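Local atomic coordinates of tail spike protein (Acinetobacter phage vB_AbaP_AS12, PDB entry 6EU4), a protein that probably recognises and degrades the capsular polysaccharide of its Acinetobacter baumannii host, as a trimeric beta-helical tailspike of the phage particle. Residues A[218-223]-A[240-245]; A[271-276]-A[292-297]; A[136-141]-A[190-195]. All coordinates share one frame; numbering follows the deposited sequence.

Interaction 1 of 3, residues A[218-223]-A[240-245]; sequences LSTYKS and MCTWER
Y221 and W243 lie flat against each other as an offset stack between neighbouring parallel strands. The tyrosine ring and the six-membered ring of the tryptophan have centroids 4.2 Å apart and planes inclined by only 9°. The overlap is displaced toward the rims, CZ3 of W243 standing over the tyrosine ring near CG, while CE3 of W243 comes within 3.5 Å of CB of Y221. Both rings leave their strands with CG turned away from the carbonyl carbon, and this common setting lets them pile up like rungs. Stacks of this kind are common inside right-handed parallel beta-helices, the fold formed here, and F273 continues this one beyond W243. The ends of the rings are also tied: OH of Y221 to Y133, NE1 of W243 to Q271.

On the other face of the sheet, with T220 and T242, the long side chain of K222 bends at its last torsion (chi4 -60°) and brings NZ to 2.8 Å from OE1 of E244, a salt bridge formed nearly along the C-O axis of the carboxylate. Between these two faces the backbones are joined in parallel register, N of Y221 donating to O of T242 at 2.9 Å and N of E244 returning the bond to O of Y221. A water accepts from NZ of K222 and donates to O of Y221 and OG1 of T242. This face lies against the neighbouring subunits: NZ of K222 and OG1 of T242 also bind E244 of the second subunit, and OE2 of E244 in turn receives K222 and T242 of the third.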
loop_
_atom_site.group_PDB
_atom_site.type_symbol
_atom_site.label_atom_id
_atom_site.label_comp_id
_atom_site.label_asym_id
_atom_site.label_seq_id
_atom_site.Cartn_x
_atom_site.Cartn_y
_atom_site.Cartn_z
ATOM N N LEU A 218 22.270 0.887 3.127
ATOM C CA LEU A 218 22.395 -0.386 2.426
ATOM C C LEU A 218 22.458 -1.568 3.397
ATOM O O LEU A 218 23.341 -2.424 3.308
ATOM C CB LEU A 218 23.626 -0.361 1.522
ATOM C CG LEU A 218 23.618 0.725 0.453
ATOM C CD1 LEU A 218 25.041 0.925 -0.066
ATOM C CD2 LEU A 218 22.681 0.391 -0.692
ATOM N N SER A 219 21.510 -1.610 4.339
ATOM C CA SER A 219 21.608 -2.525 5.474
ATOM C C SER A 219 20.251 -3.125 5.789
ATOM O O SER A 219 19.201 -2.592 5.402
ATOM C CB SER A 219 22.129 -1.828 6.731
ATOM O OG SER A 219 23.485 -1.449 6.591
ATOM N N THR A 220 20.283 -4.232 6.536
ATOM C CA THR A 220 19.065 -4.829 7.068
ATOM C C THR A 220 19.194 -4.991 8.577
ATOM O O THR A 220 20.231 -5.438 9.086
ATOM C CB THR A 220 18.730 -6.192 6.441
ATOM O OG1 THR A 220 19.776 -7.129 6.714
ATOM C CG2 THR A 220 18.548 -6.071 4.927
ATOM N N TYR A 221 18.120 -4.625 9.267
ATOM C CA TYR A 221 17.977 -4.762 10.711
ATOM C C TYR A 221 16.715 -5.583 10.951
ATOM O O TYR A 221 15.642 -5.221 10.455
ATOM C CB TYR A 221 17.868 -3.383 11.380
ATOM C CG TYR A 221 19.124 -2.549 11.266
ATOM C CD1 TYR A 221 19.371 -1.780 10.136
ATOM C CD2 TYR A 221 20.068 -2.532 12.290
ATOM C CE1 TYR A 221 20.532 -1.014 10.022
ATOM C CE2 TYR A 221 21.242 -1.766 12.184
ATOM C CZ TYR A 221 21.469 -1.016 11.054
ATOM O OH TYR A 221 22.622 -0.266 10.944
ATOM N N LYS A 222 16.836 -6.686 11.686
ATOM C CA LYS A 222 15.698 -7.585 11.886
ATOM C C LYS A 222 15.667 -8.090 13.319
ATOM O O LYS A 222 16.703 -8.473 13.865
ATOM C CB LYS A 222 15.763 -8.792 10.947
ATOM C CG LYS A 222 15.799 -8.455 9.468
ATOM C CD LYS A 222 15.554 -9.711 8.610
ATOM C CE LYS A 222 15.504 -9.404 7.097
ATOM N NZ LYS A 222 14.423 -8.453 6.757
ATOM N N SER A 223 14.482 -8.098 13.928
ATOM C CA SER A 223 14.293 -8.745 15.221
ATOM C C SER A 223 15.290 -8.216 16.244
ATOM O O SER A 223 16.024 -8.963 16.909
ATOM C CB SER A 223 14.376 -10.262 15.067
ATOM O OG SER A 223 13.306 -10.677 14.216
HETATM N N MSE A 240 18.384 3.401 1.989
HETATM C CA MSE A 240 18.343 2.008 1.565
HETATM C C MSE A 240 18.576 1.059 2.743
HETATM O O MSE A 240 19.488 0.220 2.719
HETATM C CB MSE A 240 19.363 1.746 0.450
HETATM C CG MSE A 240 18.931 2.281 -0.881
HETATM SE SE MSE A 240 17.519 1.111 -1.628
HETATM C CE MSE A 240 16.949 2.284 -3.070
ATOM N N CYS A 241 17.722 1.175 3.767
ATOM C CA CYS A 241 17.744 0.253 4.894
ATOM C C CYS A 241 16.348 -0.291 5.125
ATOM O O CYS A 241 15.355 0.431 4.962
ATOM C CB CYS A 241 18.240 0.909 6.183
ATOM S SG CYS A 241 19.940 1.515 6.145
ATOM N N THR A 242 16.276 -1.571 5.486
ATOM C CA THR A 242 15.021 -2.172 5.908
ATOM C C THR A 242 15.110 -2.579 7.368
ATOM O O THR A 242 16.175 -2.952 7.875
ATOM C CB THR A 242 14.640 -3.388 5.059
ATOM O OG1 THR A 242 15.589 -4.434 5.267
ATOM C CG2 THR A 242 14.595 -3.028 3.578
ATOM N N TRP A 243 13.960 -2.476 8.030
ATOM C CA TRP A 243 13.802 -2.721 9.457
ATOM C C TRP A 243 12.592 -3.627 9.604
ATOM O O TRP A 243 11.484 -3.233 9.228
ATOM C CB TRP A 243 13.573 -1.413 10.231
ATOM C CG TRP A 243 14.595 -0.314 9.951
ATOM C CD1 TRP A 243 14.627 0.506 8.858
ATOM C CD2 TRP A 243 15.709 0.074 10.771
ATOM N NE1 TRP A 243 15.692 1.370 8.940
ATOM C CE2 TRP A 243 16.376 1.126 10.100
ATOM C CE3 TRP A 243 16.209 -0.360 11.997
ATOM C CZ2 TRP A 243 17.514 1.735 10.615
ATOM C CZ3 TRP A 243 17.337 0.259 12.511
ATOM C CH2 TRP A 243 17.972 1.295 11.819
ATOM N N GLU A 244 12.801 -4.852 10.093
ATOM C CA GLU A 244 11.727 -5.832 10.236
ATOM C C GLU A 244 11.702 -6.304 11.677
ATOM O O GLU A 244 12.727 -6.756 12.194
ATOM C CB GLU A 244 11.928 -7.031 9.300
ATOM C CG GLU A 244 10.782 -8.047 9.396
ATOM C CD GLU A 244 10.926 -9.260 8.471
ATOM O OE1 GLU A 244 11.962 -9.410 7.790
ATOM O OE2 GLU A 244 9.971 -10.065 8.410
ATOM N N ARG A 245 10.547 -6.176 12.328
ATOM C CA ARG A 245 10.379 -6.608 13.716
ATOM C C ARG A 245 11.410 -5.966 14.640
ATOM O O ARG A 245 11.974 -6.615 15.534
ATOM C CB ARG A 245 10.420 -8.135 13.809
ATOM C CG ARG A 245 9.092 -8.752 13.338
ATOM C CD ARG A 245 8.123 -8.994 14.471
ATOM N NE ARG A 245 7.875 -7.781 15.230
ATOM C CZ ARG A 245 8.372 -7.510 16.425
ATOM N NH1 ARG A 245 8.099 -6.334 16.985
ATOM N NH2 ARG A 245 9.122 -8.397 17.068
HETATM O O HOH W 1 15.206 -5.924 7.562
HETATM O O HOH W 2 10.860 -10.612 16.537
#

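Interaction 2 of 3, residues A[271-276]-A[292-297]; sequences QTFIGC and QGCTMI
The ring of F273 turns its edge, not its face, to the sulfur of C294: SG lies close to the ring plane, 3.8 Å from CE1, the line to the centroid 83° off the normal. The cysteine reaches this place because its sulfur stands opposite the backbone N (chi1 175°), which sends it forward along its own strand, within reach of the phenyl edge on the neighbouring one. The selenomethionine M296, the register partner of F273, brings CG obliquely to CD1 of the ring at 4.1 Å, and its side chain also packs on M324 and C327 of the next coil. The phenyl ring stacks with W243 of the preceding coil and meets W286 edge to face inside the beta-helix.

On the other face, I274 and I297 run side by side in the same direction, with CD1 of I297 3.9 Å from CG1 of I274. I274 also packs on T272 of the third subunit and I297 on I297 of the second. OG1 of T295, on this face too, is hydrogen-bonded to the hydroxyls of S298 and T326 of the second subunit.

Between the two faces runs a regular parallel ladder: N of F273 donates to O of T295, and N of G275 ends it on O of I297 at 2.9 Å with an angle of 171°. The side chains thus meet across the contact through dispersion and a weak sulfur-aromatic term; directional bonding between the two segments is left to the backbone, while Q271 turns to W243 and T269, and T295 to the second subunit.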
loop_
_atom_site.group_PDB
_atom_site.type_symbol
_atom_site.label_atom_id
_atom_site.label_comp_id
_atom_site.label_asym_id
_atom_site.label_seq_id
_atom_site.Cartn_x
_atom_site.Cartn_y
_atom_site.Cartn_z
ATOM N N GLN A 271 13.651 4.026 3.513
ATOM C CA GLN A 271 13.580 3.247 4.751
ATOM C C GLN A 271 12.246 2.514 4.791
ATOM O O GLN A 271 11.190 3.135 4.633
ATOM C CB GLN A 271 13.708 4.131 5.997
ATOM C CG GLN A 271 14.979 4.960 6.047
ATOM C CD GLN A 271 16.228 4.107 6.177
ATOM O OE1 GLN A 271 16.461 3.466 7.206
ATOM N NE2 GLN A 271 17.048 4.102 5.133
ATOM N N THR A 272 12.293 1.196 4.963
ATOM C CA THR A 272 11.090 0.389 5.118
ATOM C C THR A 272 11.046 -0.167 6.532
ATOM O O THR A 272 12.054 -0.677 7.033
ATOM C CB THR A 272 11.049 -0.784 4.125
ATOM O OG1 THR A 272 11.109 -0.305 2.776
ATOM C CG2 THR A 272 9.719 -1.556 4.257
ATOM N N PHE A 273 9.861 -0.107 7.146
ATOM C CA PHE A 273 9.606 -0.661 8.474
ATOM C C PHE A 273 8.442 -1.625 8.364
ATOM O O PHE A 273 7.342 -1.219 7.976
ATOM C CB PHE A 273 9.271 0.436 9.485
ATOM C CG PHE A 273 10.344 1.483 9.612
ATOM C CD1 PHE A 273 10.352 2.584 8.776
ATOM C CD2 PHE A 273 11.341 1.374 10.569
ATOM C CE1 PHE A 273 11.349 3.546 8.883
ATOM C CE2 PHE A 273 12.343 2.338 10.662
ATOM C CZ PHE A 273 12.333 3.413 9.833
ATOM N N ILE A 274 8.686 -2.891 8.692
ATOM C CA ILE A 274 7.686 -3.948 8.618
ATOM C C ILE A 274 7.556 -4.554 10.002
ATOM O O ILE A 274 8.530 -5.111 10.531
ATOM C CB ILE A 274 8.080 -5.019 7.587
ATOM C CG1 ILE A 274 8.161 -4.355 6.200
ATOM C CG2 ILE A 274 7.056 -6.149 7.571
ATOM C CD1 ILE A 274 8.635 -5.274 5.096
ATOM N N GLY A 275 6.363 -4.461 10.585
ATOM C CA GLY A 275 6.157 -5.068 11.902
ATOM C C GLY A 275 7.060 -4.509 12.980
ATOM O O GLY A 275 7.460 -5.243 13.896
ATOM N N CYS A 276 7.366 -3.220 12.910
ATOM C CA CYS A 276 8.141 -2.557 13.942
ATOM C C CYS A 276 7.202 -1.967 14.982
ATOM O O CYS A 276 6.000 -1.802 14.755
ATOM C CB CYS A 276 9.039 -1.471 13.351
ATOM S SG CYS A 276 10.303 -2.178 12.206
ATOM N N GLN A 292 12.483 10.558 3.092
ATOM C CA GLN A 292 11.907 10.410 1.765
ATOM C C GLN A 292 11.710 8.933 1.432
ATOM O O GLN A 292 12.553 8.093 1.765
ATOM C CB GLN A 292 12.808 11.055 0.709
ATOM C CG GLN A 292 13.480 12.365 1.133
ATOM C CD GLN A 292 12.482 13.392 1.613
ATOM O OE1 GLN A 292 11.277 13.230 1.438
ATOM N NE2 GLN A 292 12.980 14.463 2.218
ATOM N N GLY A 293 10.616 8.625 0.729
ATOM C CA GLY A 293 10.416 7.241 0.284
ATOM C C GLY A 293 10.305 6.218 1.398
ATOM O O GLY A 293 10.822 5.098 1.259
ATOM N N CYS A 294 9.600 6.558 2.473
ATOM C CA CYS A 294 9.487 5.722 3.663
ATOM C C CYS A 294 8.149 4.995 3.707
ATOM O O CYS A 294 7.092 5.619 3.565
ATOM C CB CYS A 294 9.635 6.590 4.908
ATOM S SG CYS A 294 9.367 5.721 6.451
ATOM N N THR A 295 8.193 3.681 3.917
ATOM C CA THR A 295 6.986 2.880 4.042
ATOM C C THR A 295 6.999 2.180 5.390
ATOM O O THR A 295 8.002 1.539 5.754
ATOM C CB THR A 295 6.858 1.832 2.921
ATOM O OG1 THR A 295 6.964 2.439 1.617
ATOM C CG2 THR A 295 5.500 1.132 3.002
HETATM N N MSE A 296 5.867 2.254 6.095
HETATM C CA MSE A 296 5.620 1.486 7.315
HETATM C C MSE A 296 4.486 0.511 7.048
HETATM O O MSE A 296 3.434 0.921 6.554
HETATM C CB MSE A 296 5.277 2.431 8.465
HETATM C CG MSE A 296 6.354 3.478 8.695
HETATM SE SE MSE A 296 5.650 4.814 9.968
HETATM C CE MSE A 296 5.424 3.678 11.471
ATOM N N ILE A 297 4.702 -0.782 7.327
ATOM C CA ILE A 297 3.721 -1.834 7.074
ATOM C C ILE A 297 3.422 -2.549 8.380
ATOM O O ILE A 297 4.327 -3.128 8.995
ATOM C CB ILE A 297 4.238 -2.828 6.022
ATOM C CG1 ILE A 297 4.461 -2.114 4.700
ATOM C CG2 ILE A 297 3.285 -4.001 5.826
ATOM C CD1 ILE A 297 5.405 -2.869 3.810
HETATM O O HOH W 3 13.026 6.925 4.166
#

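Interaction 3 of 3, residues A[136-141]-A[190-195]; sequences NTTIEG and NNHLSG
The side chain of N191 bonds the backbone of T137. Its amide folds back toward segment 136-141, and OD1 takes the N-H of T137 at 2.9 Å, in the carbonyl plane but bent at the hydrogen (143°). In this way a side-chain oxygen begins the ladder just ahead of the strands, which start at T138 and H192. ND2 of the same amide is bonded to O of N134, so both ends of the group are held and its rotation is fixed.

The main-chain bonds follow in parallel register. O of T137 receives N of H192 at 2.8 Å; N of I139 gives to O of H192, N of S194 to O of I139, and N of G141 closes the row on O of S194 at 2.9 Å. The two strands belong to successive coils of a right-handed parallel beta-helix, although 48 residues separate the segments.

Between the segments the apolar pair is I139 and L193. They lie side by side in the interior, CD1 of I139 standing 4.0 Å from CG of L193, and the row is extended by L121, which packs on I139 from the coil before, and by Y221, which packs on L193 from the coil after.

Polar side chains fill the opposite face. OG1 of T138 lies 3.7 Å from CB of H192 and is bonded to O of T142 of the second subunit. The imidazole of H192 is held at both nitrogens, ND1 by T220 and NE2 by E144 of the second subunit. E140 stretches away from S194 to form salt bridges with K118 of its own chain and K118 of the third subunit.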
loop_
_atom_site.group_PDB
_atom_site.type_symbol
_atom_site.label_atom_id
_atom_site.label_comp_id
_atom_site.label_asym_id
_atom_site.label_seq_id
_atom_site.Cartn_x
_atom_site.Cartn_y
_atom_site.Cartn_z
ATOM N N ASN A 136 29.797 -4.119 6.456
ATOM C CA ASN A 136 29.876 -5.531 6.091
ATOM C C ASN A 136 29.895 -6.420 7.326
ATOM O O ASN A 136 30.648 -7.391 7.407
ATOM C CB ASN A 136 31.097 -5.798 5.216
ATOM C CG ASN A 136 30.842 -6.859 4.160
ATOM O OD1 ASN A 136 30.608 -6.553 2.988
ATOM N ND2 ASN A 136 30.898 -8.116 4.574
ATOM N N THR A 137 29.061 -6.079 8.302
ATOM C CA THR A 137 29.013 -6.782 9.572
ATOM C C THR A 137 27.693 -7.524 9.682
ATOM O O THR A 137 26.625 -6.910 9.581
ATOM C CB THR A 137 29.152 -5.801 10.735
ATOM O OG1 THR A 137 30.272 -4.966 10.491
ATOM C CG2 THR A 137 29.372 -6.543 12.029
ATOM N N THR A 138 27.766 -8.832 9.909
ATOM C CA THR A 138 26.592 -9.650 10.192
ATOM C C THR A 138 26.690 -10.103 11.642
ATOM O O THR A 138 27.705 -10.688 12.047
ATOM C CB THR A 138 26.488 -10.836 9.227
ATOM O OG1 THR A 138 26.231 -10.344 7.902
ATOM C CG2 THR A 138 25.342 -11.772 9.620
ATOM N N ILE A 139 25.638 -9.811 12.416
ATOM C CA ILE A 139 25.531 -10.164 13.829
ATOM C C ILE A 139 24.197 -10.872 14.001
ATOM O O ILE A 139 23.156 -10.322 13.626
ATOM C CB ILE A 139 25.590 -8.926 14.743
ATOM C CG1 ILE A 139 26.810 -8.060 14.437
ATOM C CG2 ILE A 139 25.560 -9.358 16.205
ATOM C CD1 ILE A 139 26.790 -6.713 15.136
ATOM N N GLU A 140 24.219 -12.092 14.542
ATOM C CA GLU A 140 23.027 -12.929 14.627
ATOM C C GLU A 140 22.917 -13.532 16.025
ATOM O O GLU A 140 23.794 -14.296 16.443
ATOM C CB GLU A 140 23.065 -14.048 13.573
ATOM C CG GLU A 140 21.861 -15.010 13.621
ATOM C CD GLU A 140 22.014 -16.211 12.687
ATOM O OE1 GLU A 140 22.839 -16.146 11.755
ATOM O OE2 GLU A 140 21.294 -17.214 12.880
ATOM N N GLY A 141 21.840 -13.195 16.740
ATOM C CA GLY A 141 21.431 -13.932 17.913
ATOM C C GLY A 141 20.272 -14.861 17.567
ATOM O O GLY A 141 19.795 -14.902 16.437
ATOM N N ASN A 190 26.064 -1.919 4.510
ATOM C CA ASN A 190 26.077 -3.351 4.205
ATOM C C ASN A 190 26.185 -4.200 5.464
ATOM O O ASN A 190 26.837 -5.242 5.479
ATOM C CB ASN A 190 27.185 -3.676 3.213
ATOM C CG ASN A 190 27.020 -2.922 1.911
ATOM O OD1 ASN A 190 27.742 -1.963 1.635
ATOM N ND2 ASN A 190 26.033 -3.321 1.123
ATOM N N ASN A 191 25.473 -3.787 6.505
ATOM C CA ASN A 191 25.385 -4.528 7.749
ATOM C C ASN A 191 24.060 -5.274 7.803
ATOM O O ASN A 191 23.062 -4.863 7.202
ATOM C CB ASN A 191 25.509 -3.585 8.937
ATOM C CG ASN A 191 26.845 -2.880 8.962
ATOM O OD1 ASN A 191 27.883 -3.513 8.889
ATOM N ND2 ASN A 191 26.816 -1.561 9.021
ATOM N N HIS A 192 24.060 -6.380 8.526
ATOM C CA HIS A 192 22.919 -7.292 8.557
ATOM C C HIS A 192 22.851 -7.827 9.980
ATOM O O HIS A 192 23.547 -8.788 10.332
ATOM C CB HIS A 192 23.072 -8.373 7.492
ATOM C CG HIS A 192 23.250 -7.785 6.122
ATOM N ND1 HIS A 192 22.213 -7.172 5.448
ATOM C CD2 HIS A 192 24.360 -7.593 5.364
ATOM C CE1 HIS A 192 22.665 -6.680 4.308
ATOM N NE2 HIS A 192 23.967 -6.908 4.238
ATOM N N LEU A 193 22.032 -7.174 10.797
ATOM C CA LEU A 193 21.927 -7.454 12.220
ATOM C C LEU A 193 20.594 -8.119 12.513
ATOM O O LEU A 193 19.561 -7.679 11.997
ATOM C CB LEU A 193 22.022 -6.168 13.037
ATOM C CG LEU A 193 23.390 -5.610 13.369
ATOM C CD1 LEU A 193 24.278 -5.560 12.162
ATOM C CD2 LEU A 193 23.275 -4.255 14.049
ATOM N N SER A 194 20.598 -9.167 13.344
ATOM C CA SER A 194 19.318 -9.794 13.652
ATOM C C SER A 194 19.326 -10.539 14.976
ATOM O O SER A 194 20.307 -11.208 15.317
ATOM C CB SER A 194 18.888 -10.771 12.557
ATOM O OG SER A 194 19.823 -11.802 12.392
ATOM N N GLY A 195 18.201 -10.455 15.685
ATOM C CA GLY A 195 17.892 -11.436 16.714
ATOM C C GLY A 195 18.505 -11.191 18.070
ATOM O O GLY A 195 18.985 -12.143 18.715
#

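In the fold
The three contacts are buried pairings of parallel strands stacked along one beta-helix, and all reach the second subunit. Interactions 1 and 2 share a boundary, since strands 241-250 and 268-274 are neighbours: N of W243 lies 2.8 Å from O of T272. Interaction 3 joins interaction 1 from the other side, with OG1 of T220 2.7 Å from ND1 of H192. Interactions 2 and 3 do not touch, their nearest atoms being about 11 Å apart. The interior changes from an aliphatic pair in interaction 3 to aromatic stacking in interaction 1 and aromatic-sulfur packing in interaction 2. The subunit-facing side passes from polar and charged in interactions 3 and 1 to isoleucine and threonine in interaction 2.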